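Local coordinates for 3-oxoacyl-(Acyl-carrier protein) synthase (Burkholderia xenovorans, PDB 4EFI) that probably catalyses a condensation step of fatty-acid synthesis, extending an acyl group with a malonyl unit carried on acyl-carrier protein, as a thiolase-fold KAS III relative, at residues 56-61 against 296-301; 83-88 against 113-118; 88-93 against 118-123; 157-162 against 173-178. All blocks are in the same frame, centred on the assembly; numbering follows the deposited sequence.

Interaction 1. Residues 56-61 against 296-301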
# COMPACT_ATOMS: atom_id res chain seq x y z
N ARG A 56 5.64 -6.74 16.16
CA ARG A 56 4.81 -7.86 15.71
C ARG A 56 4.47 -7.64 14.25
O ARG A 56 4.50 -6.52 13.76
CB ARG A 56 3.50 -7.88 16.53
CG ARG A 56 3.64 -8.48 17.92
CD ARG A 56 2.46 -8.13 18.86
NE ARG A 56 2.49 -6.72 19.21
CZ ARG A 56 3.30 -6.18 20.11
NH1 ARG A 56 4.16 -6.92 20.79
NH2 ARG A 56 3.25 -4.87 20.33
N ARG A 57 4.11 -8.72 13.56
CA ARG A 57 3.55 -8.63 12.21
C ARG A 57 2.67 -9.85 11.97
O ARG A 57 2.71 -10.82 12.73
CB ARG A 57 4.66 -8.52 11.14
CG ARG A 57 5.36 -9.80 10.75
CD ARG A 57 6.33 -10.27 11.80
NE ARG A 57 7.56 -9.47 11.88
CZ ARG A 57 8.22 -9.18 12.99
NH1 ARG A 57 9.36 -8.50 12.92
NH2 ARG A 57 7.76 -9.56 14.18
N ARG A 58 1.82 -9.77 10.95
CA ARG A 58 0.97 -10.91 10.59
C ARG A 58 1.47 -11.60 9.34
O ARG A 58 1.81 -10.92 8.37
CB ARG A 58 -0.46 -10.44 10.36
CG ARG A 58 -1.05 -9.62 11.48
CD ARG A 58 -1.06 -10.37 12.79
NE ARG A 58 -1.79 -9.64 13.85
CZ ARG A 58 -3.08 -9.78 14.14
NH1 ARG A 58 -3.84 -10.63 13.48
NH2 ARG A 58 -3.63 -9.06 15.11
N TRP A 59 1.54 -12.93 9.35
CA TRP A 59 1.99 -13.69 8.20
C TRP A 59 0.91 -14.66 7.72
O TRP A 59 0.37 -15.44 8.50
CB TRP A 59 3.24 -14.49 8.50
CG TRP A 59 4.53 -13.72 8.48
CD1 TRP A 59 4.71 -12.40 8.14
CD2 TRP A 59 5.82 -14.24 8.80
NE1 TRP A 59 6.06 -12.09 8.24
CE2 TRP A 59 6.75 -13.20 8.63
CE3 TRP A 59 6.27 -15.50 9.19
CZ2 TRP A 59 8.12 -13.38 8.86
CZ3 TRP A 59 7.64 -15.68 9.42
CH2 TRP A 59 8.54 -14.62 9.24
N ALA A 60 0.61 -14.59 6.43
CA ALA A 60 -0.34 -15.49 5.78
C ALA A 60 0.16 -16.92 5.79
O ALA A 60 1.34 -17.18 5.58
CB ALA A 60 -0.54 -15.04 4.35
N ASP A 61 -0.74 -17.87 6.02
CA ASP A 61 -0.36 -19.27 5.84
C ASP A 61 -0.36 -19.67 4.36
O ASP A 61 -0.70 -18.87 3.50
CB ASP A 61 -1.25 -20.19 6.69
CG ASP A 61 -2.72 -20.05 6.38
OD1 ASP A 61 -3.12 -19.70 5.25
OD2 ASP A 61 -3.53 -20.33 7.30
N GLY A 296 4.70 -0.92 14.00
CA GLY A 296 4.96 -1.71 15.19
C GLY A 296 4.14 -2.97 15.34
O GLY A 296 4.60 -3.96 15.94
N GLU A 297 2.91 -2.94 14.85
CA GLU A 297 2.00 -4.08 15.00
C GLU A 297 1.88 -4.91 13.74
O GLU A 297 1.47 -6.06 13.81
CB GLU A 297 0.59 -3.62 15.40
CG GLU A 297 0.50 -2.86 16.71
CD GLU A 297 1.04 -3.64 17.90
OE1 GLU A 297 0.66 -4.82 18.07
OE2 GLU A 297 1.86 -3.08 18.65
N TYR A 298 2.20 -4.34 12.57
CA TYR A 298 1.93 -4.99 11.30
C TYR A 298 3.14 -5.15 10.39
O TYR A 298 3.04 -5.83 9.36
CB TYR A 298 0.81 -4.27 10.52
CG TYR A 298 -0.46 -4.23 11.32
CD1 TYR A 298 -1.22 -5.37 11.51
CD2 TYR A 298 -0.85 -3.05 11.98
CE1 TYR A 298 -2.37 -5.35 12.30
CE2 TYR A 298 -1.98 -3.02 12.77
CZ TYR A 298 -2.73 -4.17 12.92
OH TYR A 298 -3.87 -4.15 13.72
N GLY A 299 4.28 -4.58 10.77
CA GLY A 299 5.41 -4.52 9.86
C GLY A 299 5.08 -3.69 8.64
O GLY A 299 4.07 -3.00 8.57
N ASN A 300 5.97 -3.77 7.65
CA ASN A 300 5.79 -3.14 6.35
C ASN A 300 4.92 -4.07 5.52
O ASN A 300 5.32 -5.19 5.24
CB ASN A 300 7.18 -2.96 5.74
CG ASN A 300 7.20 -2.47 4.32
OD1 ASN A 300 6.25 -2.64 3.55
ND2 ASN A 300 8.33 -1.87 3.95
N THR A 301 3.72 -3.61 5.13
CA THR A 301 2.77 -4.45 4.39
C THR A 301 2.66 -4.03 2.94
O THR A 301 1.66 -4.27 2.28
CB THR A 301 1.37 -4.44 5.04
OG1 THR A 301 0.87 -3.10 5.13
CG2 THR A 301 1.42 -5.09 6.43
O HOH W 1 0.96 -7.65 9.18
O HOH W 2 -0.12 -7.83 15.16
O HOH W 3 -3.02 -6.27 15.87

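Interaction 2. Residues 83-88 against 113-118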
# COMPACT_ATOMS: atom_id res chain seq x y z
N TRP A 83 -23.96 -2.27 -0.20
CA TRP A 83 -23.90 -2.25 -1.65
C TRP A 83 -24.19 -3.64 -2.21
O TRP A 83 -23.52 -4.61 -1.84
CB TRP A 83 -22.51 -1.82 -2.10
CG TRP A 83 -22.24 -0.35 -1.99
CD1 TRP A 83 -23.02 0.59 -1.41
CD2 TRP A 83 -21.09 0.34 -2.51
NE1 TRP A 83 -22.44 1.83 -1.53
CE2 TRP A 83 -21.25 1.70 -2.20
CE3 TRP A 83 -19.95 -0.07 -3.20
CZ2 TRP A 83 -20.30 2.66 -2.57
CZ3 TRP A 83 -19.01 0.90 -3.57
CH2 TRP A 83 -19.20 2.24 -3.26
N GLN A 84 -25.13 -3.73 -3.14
CA GLN A 84 -25.43 -5.00 -3.79
C GLN A 84 -24.35 -5.34 -4.80
O GLN A 84 -23.79 -4.46 -5.47
CB GLN A 84 -26.79 -4.96 -4.47
CG GLN A 84 -27.94 -4.53 -3.55
CD GLN A 84 -27.97 -5.36 -2.30
OE1 GLN A 84 -27.98 -6.59 -2.36
NE2 GLN A 84 -27.94 -4.70 -1.15
N ALA A 85 -24.06 -6.62 -4.94
CA ALA A 85 -22.99 -7.05 -5.85
C ALA A 85 -23.22 -6.58 -7.29
O ALA A 85 -22.28 -6.27 -8.01
CB ALA A 85 -22.89 -8.57 -5.80
N ASP A 86 -24.47 -6.50 -7.72
CA ASP A 86 -24.78 -6.12 -9.08
C ASP A 86 -24.50 -4.66 -9.39
O ASP A 86 -24.59 -4.24 -10.54
CB ASP A 86 -26.23 -6.48 -9.46
CG ASP A 86 -27.28 -5.80 -8.59
OD1 ASP A 86 -26.97 -4.88 -7.80
OD2 ASP A 86 -28.46 -6.18 -8.72
N SER A 87 -24.14 -3.89 -8.37
CA SER A 87 -23.91 -2.46 -8.54
C SER A 87 -22.42 -2.10 -8.74
O SER A 87 -22.08 -0.93 -8.92
CB SER A 87 -24.42 -1.68 -7.32
OG SER A 87 -23.55 -1.81 -6.20
N ILE A 88 -21.53 -3.08 -8.69
CA ILE A 88 -20.11 -2.79 -8.81
C ILE A 88 -19.67 -2.75 -10.27
O ILE A 88 -19.87 -3.69 -11.02
CB ILE A 88 -19.24 -3.81 -8.02
CG1 ILE A 88 -19.73 -3.93 -6.56
CG2 ILE A 88 -17.78 -3.46 -8.10
CD1 ILE A 88 -19.81 -2.62 -5.80
N LEU A 113 -17.01 -12.57 -5.39
CA LEU A 113 -17.88 -11.52 -4.85
C LEU A 113 -19.18 -11.38 -5.62
O LEU A 113 -20.00 -10.51 -5.30
CB LEU A 113 -17.14 -10.18 -4.80
CG LEU A 113 -15.94 -10.15 -3.85
CD1 LEU A 113 -15.16 -8.87 -4.04
CD2 LEU A 113 -16.38 -10.31 -2.40
N ASP A 114 -19.41 -12.24 -6.62
CA ASP A 114 -20.66 -12.24 -7.40
C ASP A 114 -20.88 -10.93 -8.16
O ASP A 114 -22.02 -10.52 -8.36
CB ASP A 114 -21.91 -12.53 -6.53
CG ASP A 114 -23.16 -12.82 -7.34
OD1 ASP A 114 -23.04 -13.42 -8.44
OD2 ASP A 114 -24.28 -12.45 -6.89
N LEU A 115 -19.80 -10.30 -8.63
CA LEU A 115 -19.92 -9.07 -9.39
C LEU A 115 -20.38 -9.39 -10.81
O LEU A 115 -20.17 -10.50 -11.30
CB LEU A 115 -18.58 -8.31 -9.37
CG LEU A 115 -17.95 -8.18 -7.97
CD1 LEU A 115 -16.68 -7.31 -8.01
CD2 LEU A 115 -18.95 -7.63 -6.96
N PRO A 116 -20.99 -8.41 -11.48
CA PRO A 116 -21.60 -8.71 -12.78
C PRO A 116 -20.60 -8.79 -13.93
O PRO A 116 -19.43 -8.39 -13.80
CB PRO A 116 -22.57 -7.56 -13.00
CG PRO A 116 -22.02 -6.44 -12.18
CD PRO A 116 -21.28 -7.03 -11.03
N ALA A 117 -21.07 -9.30 -15.06
CA ALA A 117 -20.24 -9.41 -16.25
C ALA A 117 -19.76 -8.06 -16.76
O ALA A 117 -18.74 -8.00 -17.44
CB ALA A 117 -21.03 -10.13 -17.32
N SER A 118 -20.46 -7.00 -16.41
CA SER A 118 -20.11 -5.65 -16.80
C SER A 118 -19.09 -5.03 -15.85
O SER A 118 -18.69 -3.87 -16.04
CB SER A 118 -21.35 -4.77 -16.82
OG SER A 118 -22.08 -4.89 -15.61
O HOH W 4 -21.25 -3.56 -13.44

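Interaction 3. Residues 88-93 against 118-123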
# COMPACT_ATOMS: atom_id res chain seq x y z
N ILE A 88 -21.53 -3.08 -8.69
CA ILE A 88 -20.11 -2.79 -8.81
C ILE A 88 -19.67 -2.75 -10.27
O ILE A 88 -19.87 -3.69 -11.02
CB ILE A 88 -19.24 -3.81 -8.02
CG1 ILE A 88 -19.73 -3.93 -6.56
CG2 ILE A 88 -17.78 -3.46 -8.10
CD1 ILE A 88 -19.81 -2.62 -5.80
N ASP A 89 -19.07 -1.62 -10.65
CA ASP A 89 -18.71 -1.36 -12.06
C ASP A 89 -17.28 -1.69 -12.44
O ASP A 89 -17.01 -1.92 -13.61
CB ASP A 89 -19.00 0.10 -12.40
CG ASP A 89 -20.45 0.46 -12.20
OD1 ASP A 89 -21.32 -0.29 -12.72
OD2 ASP A 89 -20.74 1.49 -11.56
N ALA A 90 -16.36 -1.70 -11.47
CA ALA A 90 -14.98 -2.08 -11.75
C ALA A 90 -14.33 -2.58 -10.48
O ALA A 90 -14.65 -2.10 -9.38
CB ALA A 90 -14.20 -0.88 -12.28
N LEU A 91 -13.43 -3.54 -10.64
CA LEU A 91 -12.58 -4.01 -9.56
C LEU A 91 -11.14 -3.99 -10.07
O LEU A 91 -10.80 -4.62 -11.08
CB LEU A 91 -12.95 -5.43 -9.13
CG LEU A 91 -12.17 -5.90 -7.89
CD1 LEU A 91 -13.00 -6.72 -6.92
CD2 LEU A 91 -10.91 -6.64 -8.29
N ILE A 92 -10.31 -3.25 -9.35
CA ILE A 92 -8.89 -3.17 -9.66
C ILE A 92 -8.12 -3.86 -8.55
O ILE A 92 -8.30 -3.50 -7.39
CB ILE A 92 -8.46 -1.70 -9.75
CG1 ILE A 92 -9.32 -0.95 -10.78
CG2 ILE A 92 -6.98 -1.61 -10.13
CD1 ILE A 92 -9.01 0.55 -10.88
N PHE A 93 -7.30 -4.84 -8.91
CA PHE A 93 -6.48 -5.59 -7.95
C PHE A 93 -5.03 -5.17 -8.09
O PHE A 93 -4.37 -5.46 -9.12
CB PHE A 93 -6.64 -7.11 -8.19
CG PHE A 93 -5.81 -7.99 -7.26
CD1 PHE A 93 -6.03 -7.98 -5.90
CD2 PHE A 93 -4.84 -8.83 -7.75
CE1 PHE A 93 -5.28 -8.81 -5.05
CE2 PHE A 93 -4.09 -9.64 -6.91
CZ PHE A 93 -4.33 -9.65 -5.57
N SER A 118 -20.46 -7.00 -16.41
CA SER A 118 -20.11 -5.65 -16.80
C SER A 118 -19.09 -5.03 -15.85
O SER A 118 -18.69 -3.87 -16.04
CB SER A 118 -21.35 -4.77 -16.82
OG SER A 118 -22.08 -4.89 -15.61
N CYS A 119 -18.65 -5.78 -14.84
CA CYS A 119 -17.61 -5.27 -13.94
C CYS A 119 -16.23 -5.43 -14.57
O CYS A 119 -15.78 -6.53 -14.83
CB CYS A 119 -17.67 -6.02 -12.61
SG CYS A 119 -16.49 -5.41 -11.37
N LEU A 120 -15.54 -4.31 -14.82
CA LEU A 120 -14.18 -4.37 -15.31
C LEU A 120 -13.31 -5.08 -14.29
O LEU A 120 -13.50 -4.93 -13.09
CB LEU A 120 -13.65 -2.95 -15.52
CG LEU A 120 -14.44 -2.08 -16.46
CD1 LEU A 120 -13.77 -0.71 -16.63
CD2 LEU A 120 -14.63 -2.75 -17.83
N ALA A 121 -12.33 -5.84 -14.77
CA ALA A 121 -11.47 -6.62 -13.89
C ALA A 121 -10.01 -6.45 -14.32
O ALA A 121 -9.59 -6.96 -15.35
CB ALA A 121 -11.89 -8.09 -13.95
N LEU A 122 -9.24 -5.72 -13.53
CA LEU A 122 -7.87 -5.37 -13.93
C LEU A 122 -6.89 -5.69 -12.81
O LEU A 122 -7.04 -5.11 -11.72
CB LEU A 122 -7.80 -3.87 -14.24
CG LEU A 122 -8.64 -3.44 -15.44
CD1 LEU A 122 -8.64 -1.91 -15.56
CD2 LEU A 122 -8.10 -4.06 -16.74
N ASP A 123 -5.91 -6.55 -13.05
CA ASP A 123 -4.78 -6.73 -12.14
C ASP A 123 -3.68 -5.76 -12.58
O ASP A 123 -3.23 -5.83 -13.73
CB ASP A 123 -4.16 -8.15 -12.24
CG ASP A 123 -4.81 -9.23 -11.35
OD1 ASP A 123 -5.96 -9.06 -10.96
OD2 ASP A 123 -4.15 -10.30 -11.14
O HOH W 4 -21.25 -3.56 -13.44

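Interaction 4. Residues 157-162 against 173-178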
# COMPACT_ATOMS: atom_id res chain seq x y z
N THR A 157 1.12 -10.43 0.06
CA THR A 157 1.70 -11.33 1.07
C THR A 157 3.20 -11.42 0.78
O THR A 157 3.72 -12.44 0.34
CB THR A 157 1.07 -12.74 1.07
OG1 THR A 157 1.25 -13.36 -0.20
CG2 THR A 157 -0.43 -12.67 1.37
N ILE A 158 3.92 -10.33 1.03
CA ILE A 158 5.35 -10.30 0.74
C ILE A 158 6.10 -11.32 1.58
O ILE A 158 7.21 -11.74 1.22
CB ILE A 158 5.98 -8.90 0.96
CG1 ILE A 158 5.37 -7.91 -0.02
CG2 ILE A 158 7.52 -8.94 0.87
CD1 ILE A 158 5.52 -8.28 -1.48
N SER A 159 5.54 -11.76 2.70
CA SER A 159 6.21 -12.79 3.50
C SER A 159 6.56 -14.03 2.66
O SER A 159 7.55 -14.71 2.95
CB SER A 159 5.36 -13.20 4.71
OG SER A 159 4.25 -13.92 4.26
N LYS A 160 5.79 -14.29 1.60
CA LYS A 160 5.99 -15.47 0.79
C LYS A 160 7.20 -15.37 -0.16
O LYS A 160 7.55 -16.33 -0.83
CB LYS A 160 4.72 -15.74 -0.03
CG LYS A 160 3.48 -16.12 0.77
CD LYS A 160 2.33 -16.46 -0.20
CE LYS A 160 0.96 -16.38 0.45
NZ LYS A 160 0.69 -17.59 1.27
N MET A 161 7.76 -14.17 -0.25
CA MET A 161 8.93 -13.91 -1.10
C MET A 161 10.20 -13.56 -0.33
O MET A 161 11.18 -13.11 -0.93
CB MET A 161 8.62 -12.80 -2.09
CG MET A 161 7.64 -13.25 -3.17
SD MET A 161 7.54 -12.13 -4.56
CE MET A 161 7.29 -10.66 -3.61
N ILE A 162 10.21 -13.80 0.97
CA ILE A 162 11.36 -13.47 1.81
C ILE A 162 12.29 -14.65 2.01
O ILE A 162 11.84 -15.77 2.27
CB ILE A 162 10.88 -12.96 3.17
CG1 ILE A 162 10.00 -11.72 2.99
CG2 ILE A 162 12.07 -12.67 4.08
CD1 ILE A 162 10.57 -10.68 2.01
N PHE A 173 8.88 -7.34 6.90
CA PHE A 173 7.61 -7.42 6.17
C PHE A 173 6.52 -8.22 6.87
O PHE A 173 6.76 -9.29 7.45
CB PHE A 173 7.84 -8.00 4.77
CG PHE A 173 8.62 -7.08 3.86
CD1 PHE A 173 8.02 -5.96 3.32
CD2 PHE A 173 9.95 -7.33 3.58
CE1 PHE A 173 8.75 -5.10 2.48
CE2 PHE A 173 10.67 -6.48 2.76
CZ PHE A 173 10.08 -5.38 2.22
N GLY A 174 5.31 -7.69 6.77
CA GLY A 174 4.10 -8.36 7.19
C GLY A 174 3.12 -8.40 6.03
O GLY A 174 3.38 -7.80 4.97
N ASP A 175 2.00 -9.07 6.24
CA ASP A 175 1.00 -9.29 5.19
C ASP A 175 -0.33 -8.62 5.53
O ASP A 175 -0.74 -8.59 6.68
CB ASP A 175 0.77 -10.79 5.00
CG ASP A 175 2.02 -11.52 4.55
OD1 ASP A 175 2.92 -10.88 3.99
OD2 ASP A 175 2.08 -12.75 4.75
N ALA A 176 -0.96 -8.03 4.52
CA ALA A 176 -2.31 -7.49 4.66
C ALA A 176 -3.00 -7.38 3.31
O ALA A 176 -2.34 -7.26 2.28
CB ALA A 176 -2.25 -6.13 5.33
N GLY A 177 -4.33 -7.38 3.33
CA GLY A 177 -5.12 -7.13 2.14
C GLY A 177 -6.21 -6.12 2.48
O GLY A 177 -6.68 -6.09 3.61
N THR A 178 -6.60 -5.30 1.51
CA THR A 178 -7.57 -4.24 1.79
C THR A 178 -8.52 -4.08 0.62
O THR A 178 -8.22 -4.45 -0.52
CB THR A 178 -6.88 -2.89 2.05
OG1 THR A 178 -6.35 -2.35 0.83
CG2 THR A 178 -5.77 -3.03 3.08
O HOH W 5 2.83 -7.98 2.26

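Interaction 1. Residues 56-61 against 296-301
The side edge of the Arg-56 guanidinium, NE and NH2, pairs with the two carboxylate oxygens of Glu-297. NE reaches OE1 of Glu-297 at 2.9 Å in an almost straight bond, and NH2 of Arg-56 reaches OE2 of Glu-297 at 2.8 Å. Both oxygens are met on their syn side and lie close to the guanidinium plane, although the two planar groups are twisted 29° apart. The side chains run alongside each other in the same direction; a bend in the arginine at chi3 (-69°) turns its NE and NH2 edge to the acid. Glu-297 was modelled in two conformers, and this bidentate salt bridge belongs to the one described. Next to it, Arg-56 N donates to Gly-296 O at 3.0 Å, joining strand 56-58 to the end of helix 295-298.

Arg-58 deals with the same helix end through water. Its NE donates to a water that in turn donates to Glu-297 O (2.7 Å from that water), and a second water lies between Arg-58 NH2 and the Tyr-298 hydroxyl. NH1 of Arg-58 turns elsewhere, to Pro-27 O and Glu-353. The packing is thinner: Arg-58 CG comes to the edge of the Tyr-298 ring, 4.3 Å from CD1, while Arg-57 CB sits 3.6 Å from Tyr-298 O and its guanidinium leaves for Leu-171 O, Asn-33 and Val-31 O. Gly-299, the first residue past the helix and at positive phi, opens the Gly-Asn-Thr-Ser sequence familiar in KAS III enzymes. One salt bridge, one direct backbone bond and bridging waters make the specific links here polar, while the carbon contacts are few.

Interaction 2. Residues 83-88 against 113-118
Ala-85 and Ile-88 meet Leu-115 and Pro-116 in a loop-against-loop contact at one end of the six-stranded sheet, where the turn before strand 90-94 lies beside the turn before strand 120-124. No direct hydrogen bond crosses it. Ala-85 points its methyl at the other loop, and CB rests 3.3 Å from Asp-114 O and 3.5 Å from Leu-113 O. Both carbonyls lie where helix 105-112 ends in a Schellman motif, with Asp-114 at positive phi.

In the reverse sense, Ala-85 O of the first loop lies against the proline, 3.3 Å from CD of Pro-116, whose ring also brings CG to 3.8 Å from Asp-86 O. Deeper in, the two branched side chains cross at a slant. Leu-115 CD2 touches Ile-88 CG1 at 3.8 Å, and its other methyl, CD1, meets Ile-88 CG2. With chi1 of -48°, Leu-115 carries CG beside its own backbone N, a course that brings both methyls up to the isoleucine.

A water bridges the two loops, 2.8 Å from Ile-88 O, to which it can donate, and also bonded to Ser-118 OG. Around this, Ile-88 packs on Leu-78 and Leu-113 on Arg-71 and Glu-75, all of helix 66-81; Leu-113 also touches Met-179 of strand 176-184, while Gln-110 of helix 105-112 bonds Leu-115 O.

Interaction 3. Residues 88-93 against 118-123
Leu-91 and Phe-93 each donate a backbone N-H to the neighbouring strand, the first to Leu-120 O and the second to Leu-122 O, both at 2.8 Å. The return bonds run from Leu-120 N to Asp-89 O and from Leu-122 N to Leu-91 O, each 3.1 Å long. The second of these meets its carbonyl almost head-on, whereas Leu-120 N sits above the plane of the Asp-89 carbonyl. CA-H...O contacts fill the intervals, among them Asp-123 CA to Phe-93 O at 3.3 Å.

Side chains follow the register. On one face Ala-90 CB lies 3.9 Å from Leu-120 CB; on the other, Phe-93 and Asp-123 lie alongside each other, with OD1 of Asp-123 at the edge of the ring, 3.4 Å from CD2. At the start of the pair Cys-119 has SG swung away from its own N (chi1 -176°), bringing the sulfur over the backbone between Ala-90 and Leu-91, and to 4.0 Å from CG2 of Ile-88.

These are the two parallel strands of a beta-alpha-beta crossover, whose connection contains helix 105-112, in the thiolase-fold sheet built mainly from the N-terminal half. Strand 120-124 is outermost within this chain, the edge through which thiolase-fold relatives commonly pair as dimers, and Leu-120 and Leu-122 are exposed on it.

A second shell holds the pieces in place. Both carboxylate oxygens of Asp-123 accept from the first residues of the helix, Thr-105 N and Ala-106 N, while Phe-93 packs on Leu-109. Strand 149-156 binds strand 90-94 along its far side, with Asp-89 OD2 accepting from Lys-148 N and Arg-149 N.

Interaction 4. Residues 157-162 against 173-178
Ser-159 and Asp-175 join the loop that leaves strand 149-156 to the residues leading into strand 176-184; the two strands are antiparallel neighbours in the thiolase-fold sheet built mainly from the N-terminal half. Phe-173 to Asp-175 form the Phe-Gly-Asp sequence recurrent in KAS III enzymes. The polar part centres on the carboxylate. Ser-159 uses both its backbone and its hydroxyl: N donates to OD1 of Asp-175 at 3.1 Å, and OG donates to OD2 of Asp-175 over a short 2.5 Å. Each oxygen is met at its syn lone pair. A chi1 of 70° places OG of Ser-159 between its own N and carbonyl carbon, where hydroxyl and N-H can reach one acid together. OD2 also accepts from Ala-60 N, giving the buried carboxylate a third donor that probably steadies its negative charge. One water adds a bridge, accepting from Ile-158 N (2.9 Å) and donating to Gly-174 O.

Apolar contact comes from both isoleucines of the loop. Ile-158 lays CG2 over one face of the Phe-173 ring, a CH-pi contact 3.9 Å from the centroid and displaced toward the rim. The Ile-162 side chain runs at about a right angle to that of Phe-173, CD1 3.8 Å from CD2 of Phe-173. Carbon also closes on the carboxylate: Thr-157 CB lies 3.8 Å from CG of Asp-175, and Thr-157 CA comes to 3.2 Å from OD1 of Asp-175.

Interactions 2 and 3 form one neighbourhood and interactions 1 and 4 another. Interactions 2 and 3 have centres 10 Å apart, share Ile-88, Ser-118 and a water, and meet where Leu-91 packs on Leu-113 and Leu-115; together they lie at the end of the crossover where strands 90-94 and 120-124 begin. Interactions 1 and 4, centres 7 Å apart, touch through Arg-58 O and Asp-175 N. Interactions 3 and 4 both reach the six-stranded sheet, centres 23 Å apart. Along the chain, the segments of interactions 2 and 3 alternate and close before interaction 4 opens; interaction 1 encloses all three, bringing a helix end and loop of the C-terminal half against the N-terminal half, as expected of a thiolase fold.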